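PDB 7L0Y: VP2, which forms, with its sister capsid proteins, the 60-copy T=1 icosahedral shell of human bocavirus, about 26 nm across. Local coordinates for residues W71-F76 / F165-I170; L110-I115 / N125-A130; G347-N352 / I500-Y505. All coordinates share one frame; numbering follows the deposited sequence.

Interaction 1: residues W71-F76 / F165-I170; sequences WTYFNF and FQYGYI
Tyr73 reaches across to Phe165, Gln166 and Tyr167, where strand 71-74 meets strand 161-169 in a short antiparallel bridge, the two short axes turned by 104°. Its CG sits between the backbone N and the carbonyl carbon (chi1 63°), which carries the ring across the partner strand, past Phe165 O and Gln166 O. The ring edge meets Gln166 O in plane, 3.6 Å from Tyr73 CE2. CB of Tyr167 lies 3.8 Å from CD2 of Tyr73, and the two tyrosine side chains cross at about a right angle. On the other side of the strand, Thr72 CG2 stands 3.4 Å from Phe165 O, while its hydroxyl bonds Ile427 O on strand 424-429, which also pairs with 71-74. The firm backbone link is Tyr167 N to Trp71 O, 2.9 Å and nearly straight at 177°, with the donor above the carbonyl plane; Tyr73 N to Phe165 O, at 3.5 Å, is weak. The phenol oxygens take partners outside the pair: Tyr73 OH bonds Asp152 OD2, and Tyr167 OH bonds Pro143 O. Val244 and Pro245 of a neighbouring subunit pack on Tyr73 and Phe165. At this subunit boundary, then, one sound backbone bond and the packed Tyr73 ring make the join.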
loop_
_atom_site.group_PDB
_atom_site.type_symbol
_atom_site.label_atom_id
_atom_site.label_comp_id
_atom_site.label_asym_id
_atom_site.label_seq_id
_atom_site.Cartn_x
_atom_site.Cartn_y
_atom_site.Cartn_z
ATOM N N TRP A 71 -27.802 97.533 -27.741
ATOM C CA TRP A 71 -27.479 96.804 -26.528
ATOM C C TRP A 71 -27.408 97.701 -25.292
ATOM O O TRP A 71 -27.163 98.903 -25.365
ATOM C CB TRP A 71 -26.151 96.092 -26.708
ATOM C CG TRP A 71 -26.215 94.989 -27.678
ATOM C CD1 TRP A 71 -26.052 95.074 -29.019
ATOM C CD2 TRP A 71 -26.414 93.616 -27.381
ATOM N NE1 TRP A 71 -26.167 93.842 -29.585
ATOM C CE2 TRP A 71 -26.378 92.922 -28.597
ATOM C CE3 TRP A 71 -26.623 92.903 -26.206
ATOM C CZ2 TRP A 71 -26.544 91.554 -28.672
ATOM C CZ3 TRP A 71 -26.794 91.552 -26.284
ATOM C CH2 TRP A 71 -26.761 90.889 -27.504
ATOM N N THR A 72 -27.613 97.071 -24.140
ATOM C CA THR A 72 -27.338 97.643 -22.833
ATOM C C THR A 72 -26.426 96.685 -22.086
ATOM O O THR A 72 -26.218 95.549 -22.503
ATOM C CB THR A 72 -28.610 97.890 -22.009
ATOM O OG1 THR A 72 -29.345 96.672 -21.869
ATOM C CG2 THR A 72 -29.486 98.925 -22.648
ATOM N N TYR A 73 -25.863 97.154 -20.983
ATOM C CA TYR A 73 -24.854 96.375 -20.289
ATOM C C TYR A 73 -24.964 96.576 -18.788
ATOM O O TYR A 73 -25.516 97.562 -18.308
ATOM C CB TYR A 73 -23.451 96.746 -20.775
ATOM C CG TYR A 73 -23.079 98.170 -20.483
ATOM C CD1 TYR A 73 -22.372 98.498 -19.340
ATOM C CD2 TYR A 73 -23.461 99.190 -21.331
ATOM C CE1 TYR A 73 -22.045 99.784 -19.067
ATOM C CE2 TYR A 73 -23.139 100.481 -21.062
ATOM C CZ TYR A 73 -22.432 100.777 -19.932
ATOM O OH TYR A 73 -22.102 102.078 -19.661
ATOM N N PHE A 74 -24.422 95.609 -18.058
ATOM C CA PHE A 74 -24.284 95.661 -16.612
ATOM C C PHE A 74 -22.915 96.203 -16.239
ATOM O O PHE A 74 -21.897 95.770 -16.781
ATOM C CB PHE A 74 -24.471 94.276 -15.994
ATOM C CG PHE A 74 -25.852 93.739 -16.126
ATOM C CD1 PHE A 74 -26.810 94.038 -15.190
ATOM C CD2 PHE A 74 -26.201 92.939 -17.189
ATOM C CE1 PHE A 74 -28.090 93.570 -15.318
ATOM C CE2 PHE A 74 -27.480 92.455 -17.308
ATOM C CZ PHE A 74 -28.424 92.767 -16.369
ATOM N N ASN A 75 -22.895 97.151 -15.311
ATOM C CA ASN A 75 -21.660 97.707 -14.776
ATOM C C ASN A 75 -21.615 97.476 -13.274
ATOM O O ASN A 75 -22.376 98.089 -12.522
ATOM C CB ASN A 75 -21.547 99.189 -15.097
ATOM C CG ASN A 75 -20.225 99.760 -14.686
ATOM O OD1 ASN A 75 -19.226 99.053 -14.626
ATOM N ND2 ASN A 75 -20.203 101.046 -14.398
ATOM N N PHE A 76 -20.720 96.600 -12.838
ATOM C CA PHE A 76 -20.546 96.288 -11.428
ATOM C C PHE A 76 -19.388 97.025 -10.781
ATOM O O PHE A 76 -19.066 96.738 -9.630
ATOM C CB PHE A 76 -20.375 94.787 -11.244
ATOM C CG PHE A 76 -21.582 94.016 -11.615
ATOM C CD1 PHE A 76 -22.599 93.832 -10.707
ATOM C CD2 PHE A 76 -21.726 93.514 -12.889
ATOM C CE1 PHE A 76 -23.717 93.132 -11.056
ATOM C CE2 PHE A 76 -22.841 92.822 -13.239
ATOM C CZ PHE A 76 -23.838 92.628 -12.325
ATOM N N PHE A 165 -27.753 101.204 -19.036
ATOM C CA PHE A 165 -27.440 102.245 -19.996
ATOM C C PHE A 165 -27.131 101.634 -21.343
ATOM O O PHE A 165 -26.735 100.480 -21.429
ATOM C CB PHE A 165 -26.243 103.066 -19.534
ATOM C CG PHE A 165 -26.598 104.169 -18.592
ATOM C CD1 PHE A 165 -26.739 105.462 -19.050
ATOM C CD2 PHE A 165 -26.790 103.913 -17.248
ATOM C CE1 PHE A 165 -27.065 106.483 -18.185
ATOM C CE2 PHE A 165 -27.116 104.931 -16.376
ATOM C CZ PHE A 165 -27.254 106.219 -16.845
ATOM N N GLN A 166 -27.335 102.416 -22.396
ATOM C CA GLN A 166 -27.029 101.966 -23.736
ATOM C C GLN A 166 -25.530 101.831 -23.928
ATOM O O GLN A 166 -24.750 102.674 -23.491
ATOM C CB GLN A 166 -27.583 102.953 -24.741
ATOM C CG GLN A 166 -27.466 102.485 -26.135
ATOM C CD GLN A 166 -28.078 103.443 -27.090
ATOM O OE1 GLN A 166 -28.594 104.480 -26.698
ATOM N NE2 GLN A 166 -28.057 103.095 -28.352
ATOM N N TYR A 167 -25.138 100.769 -24.607
ATOM C CA TYR A 167 -23.752 100.553 -24.962
ATOM C C TYR A 167 -23.382 101.342 -26.206
ATOM O O TYR A 167 -24.168 101.471 -27.143
ATOM C CB TYR A 167 -23.495 99.067 -25.165
ATOM C CG TYR A 167 -22.149 98.728 -25.733
ATOM C CD1 TYR A 167 -20.992 98.995 -25.030
ATOM C CD2 TYR A 167 -22.043 98.053 -26.924
ATOM C CE1 TYR A 167 -19.773 98.658 -25.538
ATOM C CE2 TYR A 167 -20.842 97.708 -27.425
ATOM C CZ TYR A 167 -19.706 98.008 -26.733
ATOM O OH TYR A 167 -18.493 97.652 -27.244
ATOM N N GLY A 168 -22.181 101.886 -26.189
ATOM C CA GLY A 168 -21.673 102.651 -27.304
ATOM C C GLY A 168 -20.186 102.794 -27.134
ATOM O O GLY A 168 -19.639 102.538 -26.061
ATOM N N TYR A 169 -19.529 103.195 -28.211
ATOM C CA TYR A 169 -18.084 103.271 -28.200
ATOM C C TYR A 169 -17.635 104.246 -29.265
ATOM O O TYR A 169 -18.365 104.557 -30.205
ATOM C CB TYR A 169 -17.450 101.892 -28.405
ATOM C CG TYR A 169 -17.813 101.229 -29.706
ATOM C CD1 TYR A 169 -17.043 101.415 -30.837
ATOM C CD2 TYR A 169 -18.925 100.412 -29.800
ATOM C CE1 TYR A 169 -17.364 100.811 -32.010
ATOM C CE2 TYR A 169 -19.258 99.807 -30.973
ATOM C CZ TYR A 169 -18.478 100.008 -32.079
ATOM O OH TYR A 169 -18.810 99.411 -33.264
ATOM N N ILE A 170 -16.412 104.730 -29.094
ATOM C CA ILE A 170 -15.806 105.700 -29.997
ATOM C C ILE A 170 -14.999 104.917 -31.027
ATOM O O ILE A 170 -13.994 104.289 -30.660
ATOM C CB ILE A 170 -14.933 106.695 -29.227
ATOM C CG1 ILE A 170 -15.805 107.499 -28.264
ATOM C CG2 ILE A 170 -14.209 107.613 -30.173
ATOM C CD1 ILE A 170 -15.032 108.268 -27.232
#

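Interaction 2: residues L110-I115 / N125-A130; sequences LQIKQI and NNDLTA
Ile112 and Ala130 make the tight part of this hairpin contact. CG2 of Ile112 lies 3.5 Å from Ala130 CB, and its CD1 reaches Ala130 O. The isoleucine holds CG1 beside its backbone N (chi1 -63°), leaving CG2 anti to it, which lets that methyl touch both Ala130 CB and Asp127 OD1; the Ile112 and Asp127 side chains cross at about a right angle. Asp127 OD1 comes 2.7 Å from Ile112 O, and Asp127 N makes a weak bond of 3.4 Å to the same Ile112 O. Beyond Asp127 a type I turn runs to Ala130 and brings the alanine methyl back over the strand. Backbone pairing is firm next door, where Gln114 N bonds Asn125 O at 2.6 Å, nearly along the C=O axis, and Asn125 N answers to Gln114 O at 3.2 Å, lying in the carbonyl plane.

The other side is looser. Asn125 and Asn126 are partly exposed, and the side-chain link here is weak: Lys113 doubles back through two bends to bring NZ within 3.1 Å of Asn126 OD1. Asn125 lies alongside Gln114, the two pointing the same way. Neighbouring subunits close over this side: Thr129 of one packs on Asn126, and Thr129 O of the same subunit accepts a weak bond from Gln111 NE2. Such reciprocal contacts fit the parvovirus hairpin between strands D and E, which lines the five-fold axis. Chemically, this is a hairpin base set by two backbone bonds and a small apolar plug, with mostly polar, weakly tied side chains turned to its neighbours in the capsid.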
loop_
_atom_site.group_PDB
_atom_site.type_symbol
_atom_site.label_atom_id
_atom_site.label_comp_id
_atom_site.label_asym_id
_atom_site.label_seq_id
_atom_site.Cartn_x
_atom_site.Cartn_y
_atom_site.Cartn_z
ATOM N N LEU A 110 -36.599 86.517 -15.166
ATOM C CA LEU A 110 -36.775 87.495 -16.221
ATOM C C LEU A 110 -38.253 87.682 -16.515
ATOM O O LEU A 110 -39.036 86.734 -16.462
ATOM C CB LEU A 110 -36.047 87.060 -17.487
ATOM C CG LEU A 110 -34.532 87.224 -17.557
ATOM C CD1 LEU A 110 -34.167 88.567 -16.989
ATOM C CD2 LEU A 110 -33.831 86.151 -16.783
ATOM N N GLN A 111 -38.633 88.909 -16.825
ATOM C CA GLN A 111 -39.987 89.232 -17.233
ATOM C C GLN A 111 -39.939 90.142 -18.441
ATOM O O GLN A 111 -39.411 91.250 -18.358
ATOM C CB GLN A 111 -40.740 89.922 -16.113
ATOM C CG GLN A 111 -41.106 89.040 -14.974
ATOM C CD GLN A 111 -41.684 89.832 -13.850
ATOM O OE1 GLN A 111 -41.298 90.972 -13.624
ATOM N NE2 GLN A 111 -42.652 89.266 -13.170
ATOM N N ILE A 112 -40.494 89.688 -19.551
ATOM C CA ILE A 112 -40.693 90.537 -20.714
ATOM C C ILE A 112 -42.160 90.924 -20.752
ATOM O O ILE A 112 -43.038 90.059 -20.722
ATOM C CB ILE A 112 -40.261 89.848 -22.017
ATOM C CG1 ILE A 112 -38.766 89.548 -21.988
ATOM C CG2 ILE A 112 -40.538 90.757 -23.184
ATOM C CD1 ILE A 112 -38.429 88.154 -21.563
ATOM N N LYS A 113 -42.422 92.220 -20.777
ATOM C CA LYS A 113 -43.767 92.755 -20.866
ATOM C C LYS A 113 -43.902 93.484 -22.190
ATOM O O LYS A 113 -42.981 94.175 -22.622
ATOM C CB LYS A 113 -44.065 93.727 -19.724
ATOM C CG LYS A 113 -43.848 93.204 -18.325
ATOM C CD LYS A 113 -44.826 92.137 -17.936
ATOM C CE LYS A 113 -46.163 92.742 -17.553
ATOM N NZ LYS A 113 -47.117 91.729 -17.031
ATOM N N GLN A 114 -45.050 93.331 -22.831
ATOM C CA GLN A 114 -45.379 94.161 -23.974
ATOM C C GLN A 114 -45.966 95.479 -23.496
ATOM O O GLN A 114 -46.766 95.513 -22.562
ATOM C CB GLN A 114 -46.360 93.442 -24.890
ATOM C CG GLN A 114 -46.700 94.206 -26.141
ATOM C CD GLN A 114 -47.588 93.420 -27.068
ATOM O OE1 GLN A 114 -47.821 92.236 -26.861
ATOM N NE2 GLN A 114 -48.118 94.085 -28.081
ATOM N N ILE A 115 -45.547 96.566 -24.123
ATOM C CA ILE A 115 -45.996 97.904 -23.767
ATOM C C ILE A 115 -47.109 98.278 -24.732
ATOM O O ILE A 115 -46.870 98.436 -25.931
ATOM C CB ILE A 115 -44.848 98.916 -23.835
ATOM C CG1 ILE A 115 -43.715 98.497 -22.907
ATOM C CG2 ILE A 115 -45.344 100.290 -23.453
ATOM C CD1 ILE A 115 -42.438 99.233 -23.161
ATOM N N ASN A 125 -48.545 93.837 -20.467
ATOM C CA ASN A 125 -48.927 92.443 -20.384
ATOM C C ASN A 125 -47.767 91.552 -20.786
ATOM O O ASN A 125 -46.902 91.936 -21.572
ATOM C CB ASN A 125 -50.193 92.144 -21.212
ATOM C CG ASN A 125 -50.056 92.503 -22.673
ATOM O OD1 ASN A 125 -48.993 92.383 -23.271
ATOM N ND2 ASN A 125 -51.156 92.941 -23.262
ATOM N N ASN A 126 -47.749 90.369 -20.193
ATOM C CA ASN A 126 -46.726 89.383 -20.482
ATOM C C ASN A 126 -46.796 88.937 -21.929
ATOM O O ASN A 126 -47.872 88.650 -22.459
ATOM C CB ASN A 126 -46.901 88.166 -19.584
ATOM C CG ASN A 126 -46.476 88.418 -18.173
ATOM O OD1 ASN A 126 -45.592 89.226 -17.919
ATOM N ND2 ASN A 126 -47.112 87.735 -17.233
ATOM N N ASP A 127 -45.635 88.881 -22.570
ATOM C CA ASP A 127 -45.430 88.074 -23.767
ATOM C C ASP A 127 -44.424 87.003 -23.367
ATOM O O ASP A 127 -43.238 87.274 -23.174
ATOM C CB ASP A 127 -44.983 88.929 -24.937
ATOM C CG ASP A 127 -43.924 89.908 -24.553
ATOM O OD1 ASP A 127 -43.651 90.014 -23.348
ATOM O OD2 ASP A 127 -43.380 90.585 -25.441
ATOM N N LEU A 128 -44.916 85.771 -23.242
ATOM C CA LEU A 128 -44.148 84.735 -22.569
ATOM C C LEU A 128 -43.123 84.114 -23.501
ATOM O O LEU A 128 -42.186 83.448 -23.052
ATOM C CB LEU A 128 -45.083 83.662 -22.011
ATOM C CG LEU A 128 -46.061 83.918 -20.856
ATOM C CD1 LEU A 128 -46.972 85.081 -21.108
ATOM C CD2 LEU A 128 -46.905 82.686 -20.611
ATOM N N THR A 129 -43.278 84.325 -24.805
ATOM C CA THR A 129 -42.375 83.691 -25.754
ATOM C C THR A 129 -41.250 84.628 -26.163
ATOM O O THR A 129 -40.407 84.271 -26.989
ATOM C CB THR A 129 -43.157 83.212 -26.972
ATOM O OG1 THR A 129 -43.821 84.321 -27.582
ATOM C CG2 THR A 129 -44.188 82.203 -26.551
ATOM N N ALA A 130 -41.218 85.829 -25.600
ATOM C CA ALA A 130 -40.163 86.773 -25.929
ATOM C C ALA A 130 -38.882 86.433 -25.181
ATOM O O ALA A 130 -38.910 86.028 -24.018
ATOM C CB ALA A 130 -40.611 88.194 -25.604
#

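Interaction 3: residues G347-N352 / I500-Y505; sequences GNIIAN and IQPTSY
Two backbone N-H groups, those of Thr503 and Ser504, grip a single oxygen, OE1 of Gln507, and the piece of loop they fix is the one that Ile349 packs against. Ile349 points at that loop from strand 348-350. Its CD1 reaches Pro502 O and, on the proline ring, comes 4.2 Å from Pro502 CG, while its other branch, CG2, stands near the plane of the Tyr505 ring at its edge and lies 4.0 Å from Tyr505 CB. With CG2 anti to its backbone N and CG1 beside it, the isoleucine spreads one branch to the proline and the other to the tyrosine.

Tyr505 carries the rest. Its CG, anti to the backbone N (chi1 176°), directs the ring over the chain leaving the strand. Ala351 CA sits over one ring face, 3.8 Å from the centroid and 23° off the normal, a CH-pi contact; the backbone N of Asn352 lies above the same face, offset toward the rim. Alongside, Ala351 CB meets the ring at CE1, 3.8 Å away. The Asn352 side chain slides past the tyrosine in the opposite direction, its amide plane 88° from the ring plane and OD1 3.7 Å from Tyr505 CB. At the far end of the ring, Tyr505 OH makes a weak hydrogen bond to Pro389 O, and Trp336 of the partner strand 335-337 also packs on the tyrosine.

Here a two-stranded sheet, 335-337 with 348-350, is covered by the loop that follows strand 446-462. The join rests on apolar and ring-face contacts, while the loop's polar groups take partners outside the two segments, such as Gln507 OE1 and Pro389 O.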
loop_
_atom_site.group_PDB
_atom_site.type_symbol
_atom_site.label_atom_id
_atom_site.label_comp_id
_atom_site.label_asym_id
_atom_site.label_seq_id
_atom_site.Cartn_x
_atom_site.Cartn_y
_atom_site.Cartn_z
ATOM N N GLY A 347 -23.756 118.521 -3.414
ATOM C CA GLY A 347 -23.643 117.094 -3.622
ATOM C C GLY A 347 -22.279 116.604 -4.036
ATOM O O GLY A 347 -22.152 115.453 -4.453
ATOM N N ASN A 348 -21.251 117.435 -3.923
ATOM C CA ASN A 348 -19.911 117.102 -4.378
ATOM C C ASN A 348 -19.034 116.715 -3.199
ATOM O O ASN A 348 -19.161 117.280 -2.111
ATOM C CB ASN A 348 -19.292 118.274 -5.136
ATOM C CG ASN A 348 -19.290 119.540 -4.328
ATOM O OD1 ASN A 348 -20.046 119.671 -3.372
ATOM N ND2 ASN A 348 -18.430 120.475 -4.691
ATOM N N ILE A 349 -18.147 115.754 -3.418
ATOM C CA ILE A 349 -17.220 115.289 -2.397
ATOM C C ILE A 349 -15.805 115.482 -2.902
ATOM O O ILE A 349 -15.428 114.954 -3.953
ATOM C CB ILE A 349 -17.478 113.829 -2.004
ATOM C CG1 ILE A 349 -18.771 113.745 -1.200
ATOM C CG2 ILE A 349 -16.319 113.280 -1.212
ATOM C CD1 ILE A 349 -19.154 112.388 -0.837
ATOM N N ILE A 350 -15.026 116.230 -2.140
ATOM C CA ILE A 350 -13.639 116.521 -2.450
ATOM C C ILE A 350 -12.773 115.599 -1.611
ATOM O O ILE A 350 -12.955 115.507 -0.393
ATOM C CB ILE A 350 -13.315 117.989 -2.152
ATOM C CG1 ILE A 350 -14.271 118.901 -2.913
ATOM C CG2 ILE A 350 -11.896 118.288 -2.540
ATOM C CD1 ILE A 350 -14.190 120.335 -2.502
ATOM N N ALA A 351 -11.833 114.913 -2.251
ATOM C CA ALA A 351 -10.920 114.062 -1.506
ATOM C C ALA A 351 -10.019 114.905 -0.616
ATOM O O ALA A 351 -9.484 115.933 -1.036
ATOM C CB ALA A 351 -10.086 113.211 -2.456
ATOM N N ASN A 352 -9.850 114.465 0.616
ATOM C CA ASN A 352 -9.077 115.178 1.617
ATOM C C ASN A 352 -7.864 114.349 1.987
ATOM O O ASN A 352 -7.827 113.141 1.735
ATOM C CB ASN A 352 -9.918 115.477 2.865
ATOM C CG ASN A 352 -11.020 116.472 2.592
ATOM O OD1 ASN A 352 -12.171 116.260 2.966
ATOM N ND2 ASN A 352 -10.673 117.569 1.931
ATOM N N ILE A 500 -29.935 109.693 2.117
ATOM C CA ILE A 500 -29.022 110.783 2.427
ATOM C C ILE A 500 -27.632 110.350 1.981
ATOM O O ILE A 500 -27.236 109.202 2.185
ATOM C CB ILE A 500 -29.064 111.127 3.923
ATOM C CG1 ILE A 500 -30.507 111.330 4.382
ATOM C CG2 ILE A 500 -28.224 112.342 4.228
ATOM C CD1 ILE A 500 -31.260 112.362 3.607
ATOM N N GLN A 501 -26.937 111.223 1.281
ATOM C CA GLN A 501 -25.599 110.892 0.842
ATOM C C GLN A 501 -24.562 111.403 1.830
ATOM O O GLN A 501 -24.822 112.334 2.592
ATOM C CB GLN A 501 -25.347 111.475 -0.538
ATOM C CG GLN A 501 -26.253 110.913 -1.600
ATOM C CD GLN A 501 -26.134 109.416 -1.737
ATOM O OE1 GLN A 501 -25.046 108.859 -1.663
ATOM N NE2 GLN A 501 -27.261 108.755 -1.934
ATOM N N PRO A 502 -23.371 110.804 1.842
ATOM C CA PRO A 502 -22.249 111.415 2.564
ATOM C C PRO A 502 -21.892 112.758 1.951
ATOM O O PRO A 502 -21.811 112.893 0.731
ATOM C CB PRO A 502 -21.119 110.394 2.395
ATOM C CG PRO A 502 -21.500 109.604 1.207
ATOM C CD PRO A 502 -22.989 109.519 1.240
ATOM N N THR A 503 -21.738 113.769 2.802
ATOM C CA THR A 503 -21.404 115.095 2.300
ATOM C C THR A 503 -19.905 115.355 2.345
ATOM O O THR A 503 -19.429 116.346 1.786
ATOM C CB THR A 503 -22.159 116.164 3.086
ATOM O OG1 THR A 503 -21.860 116.043 4.479
ATOM C CG2 THR A 503 -23.639 116.011 2.879
ATOM N N SER A 504 -19.143 114.484 2.989
ATOM C CA SER A 504 -17.712 114.686 3.104
ATOM C C SER A 504 -16.969 113.423 2.708
ATOM O O SER A 504 -17.545 112.342 2.584
ATOM C CB SER A 504 -17.299 115.098 4.522
ATOM O OG SER A 504 -17.496 114.054 5.450
ATOM N N TYR A 505 -15.665 113.594 2.513
ATOM C CA TYR A 505 -14.819 112.498 2.068
ATOM C C TYR A 505 -14.631 111.460 3.164
ATOM O O TYR A 505 -14.524 110.263 2.884
ATOM C CB TYR A 505 -13.479 113.066 1.606
ATOM C CG TYR A 505 -12.455 112.048 1.209
ATOM C CD1 TYR A 505 -12.559 111.370 0.014
ATOM C CD2 TYR A 505 -11.368 111.790 2.016
ATOM C CE1 TYR A 505 -11.623 110.454 -0.357
ATOM C CE2 TYR A 505 -10.427 110.875 1.654
ATOM C CZ TYR A 505 -10.556 110.208 0.466
ATOM O OH TYR A 505 -9.610 109.283 0.096
#

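From the N terminus, residues 71-76 open the first loop, and interaction 1 shuts it at 165-170 after 88 intervening residues. Within that span the chain runs out along strand 95-118 and returns, and interaction 2 closes the small hairpin loop of nine residues, so it lies wholly inside the first. Their centres are 22 Å apart and they do not touch. Interaction 3 follows in series: 347-352 and 500-505 bracket 147 residues, beginning after interaction 1 has closed, with its centre about 27 Å from that of interaction 1. Together they tie strand pairing in the body, a peripheral hairpin, and the late loop laid on a separate two-stranded sheet.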